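Long-range contacts in five-membered-cyclitol-phosphate synthase (Streptomyces citricolor, PDB 6K96), which is an NAD-binding enzyme of the myo-inositol-1-phosphate synthase family, assembled from four chains that pair a Rossmann-type sheet with a second, mixed sheet: residues 4-9 and 54-59; 45-50 and 303-308; 196-201 and 270-275. All blocks are in the same frame, centred on the assembly; numbering follows the deposited sequence.

Contact 1 (4-9 and 54-59); sequences SIRLAV and DLTFVA
Leu-7 sits where the apolar side chains of two parallel strands converge, its CD2 lying 3.9 Å from Phe-57 CE2 and 4.1 Å from Leu-55 CG. With CG anti to the backbone nitrogen (chi1 -179°), the leucine runs beside the phenylalanine with the same heading but slants across Leu-55. Val-9 brings CG2 to the edge of the Phe-57 ring, near its plane. Ile-5, on one face with Leu-7, Leu-55 and Phe-57, lies alongside Leu-55, the two CD1 methyls 4.0 Å apart. Arg-6 and Thr-56 occupy the other face. Val-58 points toward the neighbouring strand and sets CG1 against Arg-6 CB, while the guanidinium turns from the contact, Arg-6 NE donating to Lys-124 O.

A parallel backbone ladder holds these side chains in step. Ile-5 N reaches Asp-54 O, and Ile-5 O accepts from Thr-56 N at 2.7 Å. Leu-7 then bonds in both directions, its N to Thr-56 O at 2.8 Å and its O from Val-58 N at 3.1 Å. Val-58 departs from extended geometry (psi -18°), and beyond it the bond from Val-9 N to Ala-59 O is weak. At the opposite end, Ser-4 OG and Thr-56 OG1 share a hydrogen bond of 2.8 Å.

The strands are the first two of the Rossmann-type sheet, joined through helix 14-31 in a beta-alpha-beta crossover. Leu-19 of that helix covers Leu-7, Leu-55 and Phe-57, and Phe-20 meets the Phe-57 ring edge-to-face. Helix 292-313 packs on Ile-5, Leu-7 and Leu-55, and strand 127-130 flanks strand 5-10 on its other side.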
loop_
_atom_site.group_PDB
_atom_site.type_symbol
_atom_site.label_atom_id
_atom_site.label_comp_id
_atom_site.label_asym_id
_atom_site.label_seq_id
_atom_site.Cartn_x
_atom_site.Cartn_y
_atom_site.Cartn_z
ATOM N N SER B 4 4.577 12.193 43.381
ATOM C CA SER B 4 3.532 11.862 42.380
ATOM C C SER B 4 2.659 13.099 42.111
ATOM O O SER B 4 2.347 13.827 43.077
ATOM C CB SER B 4 2.747 10.663 42.868
ATOM O OG SER B 4 1.917 10.125 41.852
ATOM N N ILE B 5 2.311 13.343 40.843
ATOM C CA ILE B 5 1.334 14.392 40.409
ATOM C C ILE B 5 -0.087 14.008 40.844
ATOM O O ILE B 5 -0.572 12.942 40.423
ATOM C CB ILE B 5 1.296 14.589 38.885
ATOM C CG1 ILE B 5 2.631 15.013 38.267
ATOM C CG2 ILE B 5 0.195 15.570 38.556
ATOM C CD1 ILE B 5 2.638 14.912 36.734
ATOM N N ARG B 6 -0.755 14.888 41.584
ATOM C CA ARG B 6 -2.191 14.772 41.921
ATOM C C ARG B 6 -2.990 15.412 40.758
ATOM O O ARG B 6 -2.996 16.673 40.597
ATOM C CB ARG B 6 -2.419 15.364 43.323
ATOM C CG ARG B 6 -1.622 14.688 44.436
ATOM C CD ARG B 6 -1.565 15.451 45.753
ATOM N NE ARG B 6 -0.898 16.753 45.653
ATOM C CZ ARG B 6 0.396 17.037 45.897
ATOM N NH1 ARG B 6 1.260 16.094 46.249
ATOM N NH2 ARG B 6 0.838 18.280 45.755
ATOM N N LEU B 7 -3.617 14.570 39.932
ATOM C CA LEU B 7 -4.042 14.951 38.568
ATOM C C LEU B 7 -5.562 14.863 38.475
ATOM O O LEU B 7 -6.129 13.828 38.824
ATOM C CB LEU B 7 -3.350 14.059 37.531
ATOM C CG LEU B 7 -3.688 14.362 36.068
ATOM C CD1 LEU B 7 -3.021 15.640 35.599
ATOM C CD2 LEU B 7 -3.304 13.192 35.175
ATOM N N ALA B 8 -6.167 15.974 38.049
ATOM C CA ALA B 8 -7.627 16.156 37.937
ATOM C C ALA B 8 -7.968 16.149 36.448
ATOM O O ALA B 8 -7.103 16.581 35.650
ATOM C CB ALA B 8 -8.060 17.425 38.608
ATOM N N VAL B 9 -9.166 15.688 36.102
ATOM C CA VAL B 9 -9.512 15.358 34.700
ATOM C C VAL B 9 -10.872 15.955 34.407
ATOM O O VAL B 9 -11.843 15.624 35.083
ATOM C CB VAL B 9 -9.482 13.829 34.513
ATOM C CG1 VAL B 9 -10.439 13.356 33.431
ATOM C CG2 VAL B 9 -8.049 13.314 34.284
ATOM N N ASP B 54 4.289 8.428 37.574
ATOM C CA ASP B 54 4.194 9.158 38.866
ATOM C C ASP B 54 2.953 10.052 38.835
ATOM O O ASP B 54 3.093 11.300 38.804
ATOM C CB ASP B 54 5.508 9.889 39.157
ATOM C CG ASP B 54 6.667 8.934 39.471
ATOM O OD1 ASP B 54 6.384 7.842 39.988
ATOM O OD2 ASP B 54 7.845 9.273 39.182
ATOM N N LEU B 55 1.797 9.383 38.854
ATOM C CA LEU B 55 0.438 9.891 38.532
ATOM C C LEU B 55 -0.552 9.367 39.577
ATOM O O LEU B 55 -0.744 8.126 39.682
ATOM C CB LEU B 55 0.039 9.366 37.145
ATOM C CG LEU B 55 -0.470 10.371 36.127
ATOM C CD1 LEU B 55 0.380 11.620 36.123
ATOM C CD2 LEU B 55 -0.455 9.753 34.747
ATOM N N THR B 56 -1.210 10.274 40.285
ATOM C CA THR B 56 -2.336 9.920 41.181
ATOM C C THR B 56 -3.566 10.666 40.668
ATOM O O THR B 56 -3.554 11.870 40.666
ATOM C CB THR B 56 -1.991 10.206 42.646
ATOM O OG1 THR B 56 -0.649 10.680 42.746
ATOM C CG2 THR B 56 -2.128 8.982 43.532
ATOM N N PHE B 57 -4.551 9.966 40.143
ATOM C CA PHE B 57 -5.821 10.578 39.726
ATOM C C PHE B 57 -6.599 10.865 41.005
ATOM O O PHE B 57 -6.783 9.932 41.797
ATOM C CB PHE B 57 -6.547 9.625 38.786
ATOM C CG PHE B 57 -5.861 9.475 37.454
ATOM C CD1 PHE B 57 -4.774 8.625 37.310
ATOM C CD2 PHE B 57 -6.261 10.235 36.362
ATOM C CE1 PHE B 57 -4.101 8.533 36.106
ATOM C CE2 PHE B 57 -5.627 10.093 35.142
ATOM C CZ PHE B 57 -4.545 9.246 35.021
ATOM N N VAL B 58 -7.046 12.106 41.214
ATOM C CA VAL B 58 -7.654 12.520 42.516
ATOM C C VAL B 58 -9.090 12.988 42.266
ATOM O O VAL B 58 -9.921 13.002 43.213
ATOM C CB VAL B 58 -6.787 13.592 43.193
ATOM C CG1 VAL B 58 -5.450 12.989 43.632
ATOM C CG2 VAL B 58 -6.561 14.823 42.305
ATOM N N ALA B 59 -9.393 13.291 41.006
ATOM C CA ALA B 59 -10.612 14.035 40.631
ATOM C C ALA B 59 -10.930 13.779 39.164
ATOM O O ALA B 59 -10.002 13.738 38.342
ATOM C CB ALA B 59 -10.397 15.502 40.943
#

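Contact 2 (45-50 and 303-308); sequences PRIGGI and LIRIAA
A two-strand beta hairpin, closed by a type I' turn from Ile-47 to Ile-50, presses Ile-47 and Ile-50 against Arg-305 of helix 292-313. Gly-48 and Gly-49 fill the two central positions of the turn with the positive phi angles that this turn type requires.

Ile-47 lies nearly perpendicular to the arginine, and its CD1 stands over the centre of one guanidinium face, 3.4 Å from Arg-305 CZ. Ile-50 and the aliphatic part of the arginine run antiparallel alongside one another, with Ile-50 CG2 3.7 Å from Arg-305 CG. Farther along the helix, Ile-50 CD1 touches Ala-308 CB at 4.2 Å.

The polar link is a nearly straight bond (169°) of 3.2 Å from Arg-305 NE to Ile-50 O. The oxygen lies in the guanidinium plane, but NE approaches from above the carbonyl plane. Ile-47 N takes the same oxygen from the opposite face at 3.1 Å, tying the hairpin's own pairing to the helix. Bends at chi2 and chi3 (136° and 82°) turn the guanidinium into this place, where NH2 also bonds Arg-44 O and NH1 makes a weak bond to Ile-301 O.

Arg-305 is therefore a buried arginine gripped through main-chain oxygens. The negative ends of these carbonyl dipoles probably offset its positive charge, while the bonds at its edge hold the group flat beneath Ile-47 and fix its rotation.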
loop_
_atom_site.group_PDB
_atom_site.type_symbol
_atom_site.label_atom_id
_atom_site.label_comp_id
_atom_site.label_asym_id
_atom_site.label_seq_id
_atom_site.Cartn_x
_atom_site.Cartn_y
_atom_site.Cartn_z
ATOM N N PRO B 45 12.194 10.459 29.914
ATOM C CA PRO B 45 11.699 9.605 30.987
ATOM C C PRO B 45 11.532 10.303 32.334
ATOM O O PRO B 45 10.939 9.711 33.208
ATOM C CB PRO B 45 12.789 8.524 31.130
ATOM C CG PRO B 45 13.611 8.573 29.850
ATOM C CD PRO B 45 13.494 10.004 29.384
ATOM N N ARG B 46 12.105 11.486 32.491
ATOM C CA ARG B 46 11.840 12.330 33.677
ATOM C C ARG B 46 11.774 13.801 33.276
ATOM O O ARG B 46 12.493 14.198 32.350
ATOM C CB ARG B 46 12.839 12.015 34.792
ATOM C CG ARG B 46 12.178 11.092 35.809
ATOM C CD ARG B 46 13.079 10.279 36.706
ATOM N NE ARG B 46 12.496 8.965 36.946
ATOM C CZ ARG B 46 11.398 8.732 37.665
ATOM N NH1 ARG B 46 10.742 9.726 38.241
ATOM N NH2 ARG B 46 10.972 7.485 37.827
ATOM N N ILE B 47 10.865 14.532 33.914
ATOM C CA ILE B 47 10.671 16.004 33.780
ATOM C C ILE B 47 10.497 16.556 35.189
ATOM O O ILE B 47 9.578 16.107 35.908
ATOM C CB ILE B 47 9.452 16.359 32.914
ATOM C CG1 ILE B 47 9.442 15.586 31.595
ATOM C CG2 ILE B 47 9.404 17.868 32.686
ATOM C CD1 ILE B 47 8.167 15.750 30.766
ATOM N N GLY B 48 11.351 17.504 35.573
ATOM C CA GLY B 48 11.546 17.840 36.993
ATOM C C GLY B 48 11.368 16.609 37.870
ATOM O O GLY B 48 10.457 16.647 38.695
ATOM N N GLY B 49 12.170 15.540 37.627
ATOM C CA GLY B 49 12.266 14.291 38.427
ATOM C C GLY B 49 10.971 13.465 38.428
ATOM O O GLY B 49 10.947 12.419 39.116
ATOM N N ILE B 50 9.945 13.873 37.671
ATOM C CA ILE B 50 8.650 13.134 37.569
ATOM C C ILE B 50 8.750 12.121 36.444
ATOM O O ILE B 50 8.946 12.541 35.289
ATOM C CB ILE B 50 7.427 14.023 37.295
ATOM C CG1 ILE B 50 7.436 15.294 38.137
ATOM C CG2 ILE B 50 6.185 13.176 37.518
ATOM C CD1 ILE B 50 6.403 16.259 37.702
ATOM N N LEU B 303 3.151 17.259 28.792
ATOM C CA LEU B 303 2.501 18.519 29.238
ATOM C C LEU B 303 2.130 18.453 30.732
ATOM O O LEU B 303 2.349 19.452 31.418
ATOM C CB LEU B 303 1.255 18.800 28.379
ATOM C CG LEU B 303 1.508 19.060 26.901
ATOM C CD1 LEU B 303 0.211 19.409 26.221
ATOM C CD2 LEU B 303 2.520 20.165 26.684
ATOM N N ILE B 304 1.539 17.365 31.223
ATOM C CA ILE B 304 1.078 17.345 32.642
ATOM C C ILE B 304 2.291 17.419 33.562
ATOM O O ILE B 304 2.158 17.964 34.667
ATOM C CB ILE B 304 0.192 16.156 33.029
ATOM C CG1 ILE B 304 0.882 14.825 32.741
ATOM C CG2 ILE B 304 -1.174 16.280 32.382
ATOM C CD1 ILE B 304 -0.001 13.642 33.002
ATOM N N ARG B 305 3.429 16.869 33.152
ATOM C CA ARG B 305 4.637 16.916 34.008
ATOM C C ARG B 305 5.241 18.314 33.856
ATOM O O ARG B 305 5.818 18.817 34.864
ATOM C CB ARG B 305 5.667 15.841 33.659
ATOM C CG ARG B 305 5.341 14.426 34.113
ATOM C CD ARG B 305 5.631 13.403 33.019
ATOM N NE ARG B 305 6.993 12.934 32.838
ATOM C CZ ARG B 305 7.527 12.505 31.683
ATOM N NH1 ARG B 305 6.856 12.483 30.550
ATOM N NH2 ARG B 305 8.760 12.077 31.651
ATOM N N ILE B 306 5.143 18.924 32.665
ATOM C CA ILE B 306 5.687 20.291 32.479
ATOM C C ILE B 306 4.920 21.180 33.444
ATOM O O ILE B 306 5.561 21.960 34.171
ATOM C CB ILE B 306 5.630 20.788 31.035
ATOM C CG1 ILE B 306 6.409 19.908 30.065
ATOM C CG2 ILE B 306 6.167 22.204 30.982
ATOM C CD1 ILE B 306 6.039 20.168 28.608
ATOM N N ALA B 307 3.608 20.961 33.491
ATOM C CA ALA B 307 2.615 21.640 34.355
ATOM C C ALA B 307 3.016 21.520 35.822
ATOM O O ALA B 307 3.324 22.561 36.439
ATOM C CB ALA B 307 1.252 21.034 34.117
ATOM N N ALA B 308 2.973 20.306 36.380
ATOM C CA ALA B 308 3.172 20.042 37.827
ATOM C C ALA B 308 4.528 20.577 38.277
ATOM O O ALA B 308 4.542 21.333 39.266
ATOM C CB ALA B 308 2.981 18.588 38.151
#

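Contact 3 (196-201 and 270-275); sequences ALLGLL and LNIEGL
Leu-197, Leu-198 and Leu-201 meet Ile-272 through aliphatic groups alone; the flat groups of strand 270-275 belong to Asn-271 and Glu-273, whose side chains leave the strand on the side turned from the helix. There Asn-271 ND2 donates to Glu-273 OE2 over 3.1 Å (angle 147°). The acceptor lies in the amide plane, whereas the carboxylate oxygen is approached on its anti side by a donor tilted out of the carboxylate plane. Neighbours on strand 281-291 hold both groups, Asp-285 accepting from the amide nitrogen and Ser-283 bonding the other carboxylate oxygen, while Lys-287 of the third subunit packs against Asn-271.

Ile-272 carries most of the helix-facing contact by splitting its branches. Its CG1 lies beside the backbone nitrogen, anti to the carbonyl carbon (chi1 -60°), and sends CD1 to Leu-197 CB at 3.6 Å. Its CG2 branch goes to the other two leucines, approaching Leu-201 CD2 at 3.5 Å and Leu-198 CD2 at 4.1 Å. Leu-201 and Ile-272 interleave head to tail, each reaching past the other, whereas Leu-198 passes Ile-272 at a slant.

This is a helix packed on the mixed sheet that contains strand 265-275. The axes of segments 196-201 and 270-275 run nearly parallel, 6° apart in direction and 10.2 Å at closest approach. Leu-208 of strand 207-217 touches Leu-198, and Leu-286 of strand 281-291 touches both Leu-197 and Leu-270.

Leu-197 CD1 reaches Leu-270 CD1 at 4.3 Å, and Leu-201 CD2 settles 3.9 Å from the bare CA of Gly-274. The helix also faces another chain: Leu-197 packs on Val-193 of the second subunit, and Ala-196 on its Leu-200.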
loop_
_atom_site.group_PDB
_atom_site.type_symbol
_atom_site.label_atom_id
_atom_site.label_comp_id
_atom_site.label_asym_id
_atom_site.label_seq_id
_atom_site.Cartn_x
_atom_site.Cartn_y
_atom_site.Cartn_z
ATOM N N ALA B 196 6.487 16.134 5.959
ATOM C CA ALA B 196 7.893 15.713 5.864
ATOM C C ALA B 196 8.157 15.233 4.434
ATOM O O ALA B 196 9.233 15.580 3.879
ATOM C CB ALA B 196 8.204 14.626 6.869
ATOM N N LEU B 197 7.235 14.462 3.861
ATOM C CA LEU B 197 7.421 13.867 2.523
ATOM C C LEU B 197 7.355 14.976 1.502
ATOM O O LEU B 197 8.145 14.938 0.546
ATOM C CB LEU B 197 6.400 12.752 2.250
ATOM C CG LEU B 197 6.677 11.473 3.043
ATOM C CD1 LEU B 197 5.576 10.430 2.931
ATOM C CD2 LEU B 197 8.011 10.885 2.646
ATOM N N LEU B 198 6.430 15.924 1.674
ATOM C CA LEU B 198 6.290 17.038 0.705
ATOM C C LEU B 198 7.537 17.892 0.817
ATOM O O LEU B 198 8.048 18.268 -0.248
ATOM C CB LEU B 198 4.988 17.801 0.930
ATOM C CG LEU B 198 3.758 17.141 0.311
ATOM C CD1 LEU B 198 2.484 17.883 0.758
ATOM C CD2 LEU B 198 3.829 17.110 -1.218
ATOM N N GLY B 199 8.018 18.095 2.044
ATOM C CA GLY B 199 9.307 18.757 2.363
ATOM C C GLY B 199 10.458 18.217 1.518
ATOM O O GLY B 199 11.152 19.033 0.910
ATOM N N LEU B 200 10.629 16.883 1.498
ATOM C CA LEU B 200 11.639 16.115 0.747
ATOM C C LEU B 200 11.577 16.465 -0.729
ATOM O O LEU B 200 12.654 16.802 -1.279
ATOM C CB LEU B 200 11.365 14.618 0.872
ATOM C CG LEU B 200 11.916 13.906 2.093
ATOM C CD1 LEU B 200 11.970 12.387 1.804
ATOM C CD2 LEU B 200 13.298 14.454 2.504
ATOM N N LEU B 201 10.383 16.368 -1.327
ATOM C CA LEU B 201 10.210 16.634 -2.773
ATOM C C LEU B 201 10.697 18.036 -3.137
ATOM O O LEU B 201 11.321 18.166 -4.220
ATOM C CB LEU B 201 8.754 16.470 -3.207
ATOM C CG LEU B 201 8.406 15.121 -3.795
ATOM C CD1 LEU B 201 8.420 14.054 -2.698
ATOM C CD2 LEU B 201 7.074 15.170 -4.515
ATOM N N LEU B 270 -1.999 8.245 2.148
ATOM C CA LEU B 270 -1.619 9.448 1.396
ATOM C C LEU B 270 -1.012 9.038 0.065
ATOM O O LEU B 270 -0.734 7.841 -0.131
ATOM C CB LEU B 270 -0.834 10.420 2.280
ATOM C CG LEU B 270 0.564 10.042 2.687
ATOM C CD1 LEU B 270 1.488 10.288 1.500
ATOM C CD2 LEU B 270 1.006 10.824 3.936
ATOM N N ASN B 271 -1.158 9.960 -0.873
ATOM C CA ASN B 271 -0.662 9.866 -2.261
ATOM C C ASN B 271 0.090 11.155 -2.546
ATOM O O ASN B 271 -0.435 12.221 -2.179
ATOM C CB ASN B 271 -1.770 9.708 -3.297
ATOM C CG ASN B 271 -1.179 9.471 -4.665
ATOM O OD1 ASN B 271 -1.227 10.334 -5.533
ATOM N ND2 ASN B 271 -0.520 8.335 -4.828
ATOM N N ILE B 272 1.285 11.035 -3.106
ATOM C CA ILE B 272 2.071 12.184 -3.624
ATOM C C ILE B 272 2.538 11.814 -5.008
ATOM O O ILE B 272 2.981 10.723 -5.159
ATOM C CB ILE B 272 3.258 12.571 -2.733
ATOM C CG1 ILE B 272 2.816 12.963 -1.327
ATOM C CG2 ILE B 272 4.071 13.646 -3.441
ATOM C CD1 ILE B 272 3.867 12.716 -0.314
ATOM N N GLU B 273 2.339 12.713 -5.959
ATOM C CA GLU B 273 2.647 12.510 -7.385
ATOM C C GLU B 273 3.578 13.636 -7.753
ATOM O O GLU B 273 3.105 14.720 -7.989
ATOM C CB GLU B 273 1.378 12.518 -8.246
ATOM C CG GLU B 273 0.466 11.325 -8.000
ATOM C CD GLU B 273 1.065 9.938 -8.311
ATOM O OE1 GLU B 273 2.003 9.817 -9.181
ATOM O OE2 GLU B 273 0.586 8.947 -7.663
ATOM N N GLY B 274 4.875 13.362 -7.790
ATOM C CA GLY B 274 5.890 14.361 -8.177
ATOM C C GLY B 274 6.225 14.253 -9.634
ATOM O O GLY B 274 5.829 13.294 -10.296
ATOM N N LEU B 275 6.980 15.203 -10.123
ATOM C CA LEU B 275 7.559 15.110 -11.482
ATOM C C LEU B 275 9.046 15.418 -11.304
ATOM O O LEU B 275 9.407 16.318 -10.485
ATOM C CB LEU B 275 6.883 16.054 -12.487
ATOM C CG LEU B 275 5.347 15.987 -12.558
ATOM C CD1 LEU B 275 4.744 17.252 -13.179
ATOM C CD2 LEU B 275 4.873 14.745 -13.320
#

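Contacts 1 and 2 adjoin, their centres 12 Å apart, and their segments alternate along the chain. Ile-5 of contact 1 reaches the helix of contact 2, with its CG1 3.6 Å from Ala-308 CB. A salt bridge of 3.1 Å from Arg-46 NH1 to Asp-54 OD2 adds a polar link. Contact 1 is near the cofactor site: the side chain of Val-9 is about 8 Å from the bound NAD and about 12 Å from the sodium ion. Contact 3 is nested within the loop closed by contact 2 yet lies far off, its centre 36 Å from that of contact 2 and 43 Å from that of contact 1. Contact 3, alone of the three, is touched by other subunits.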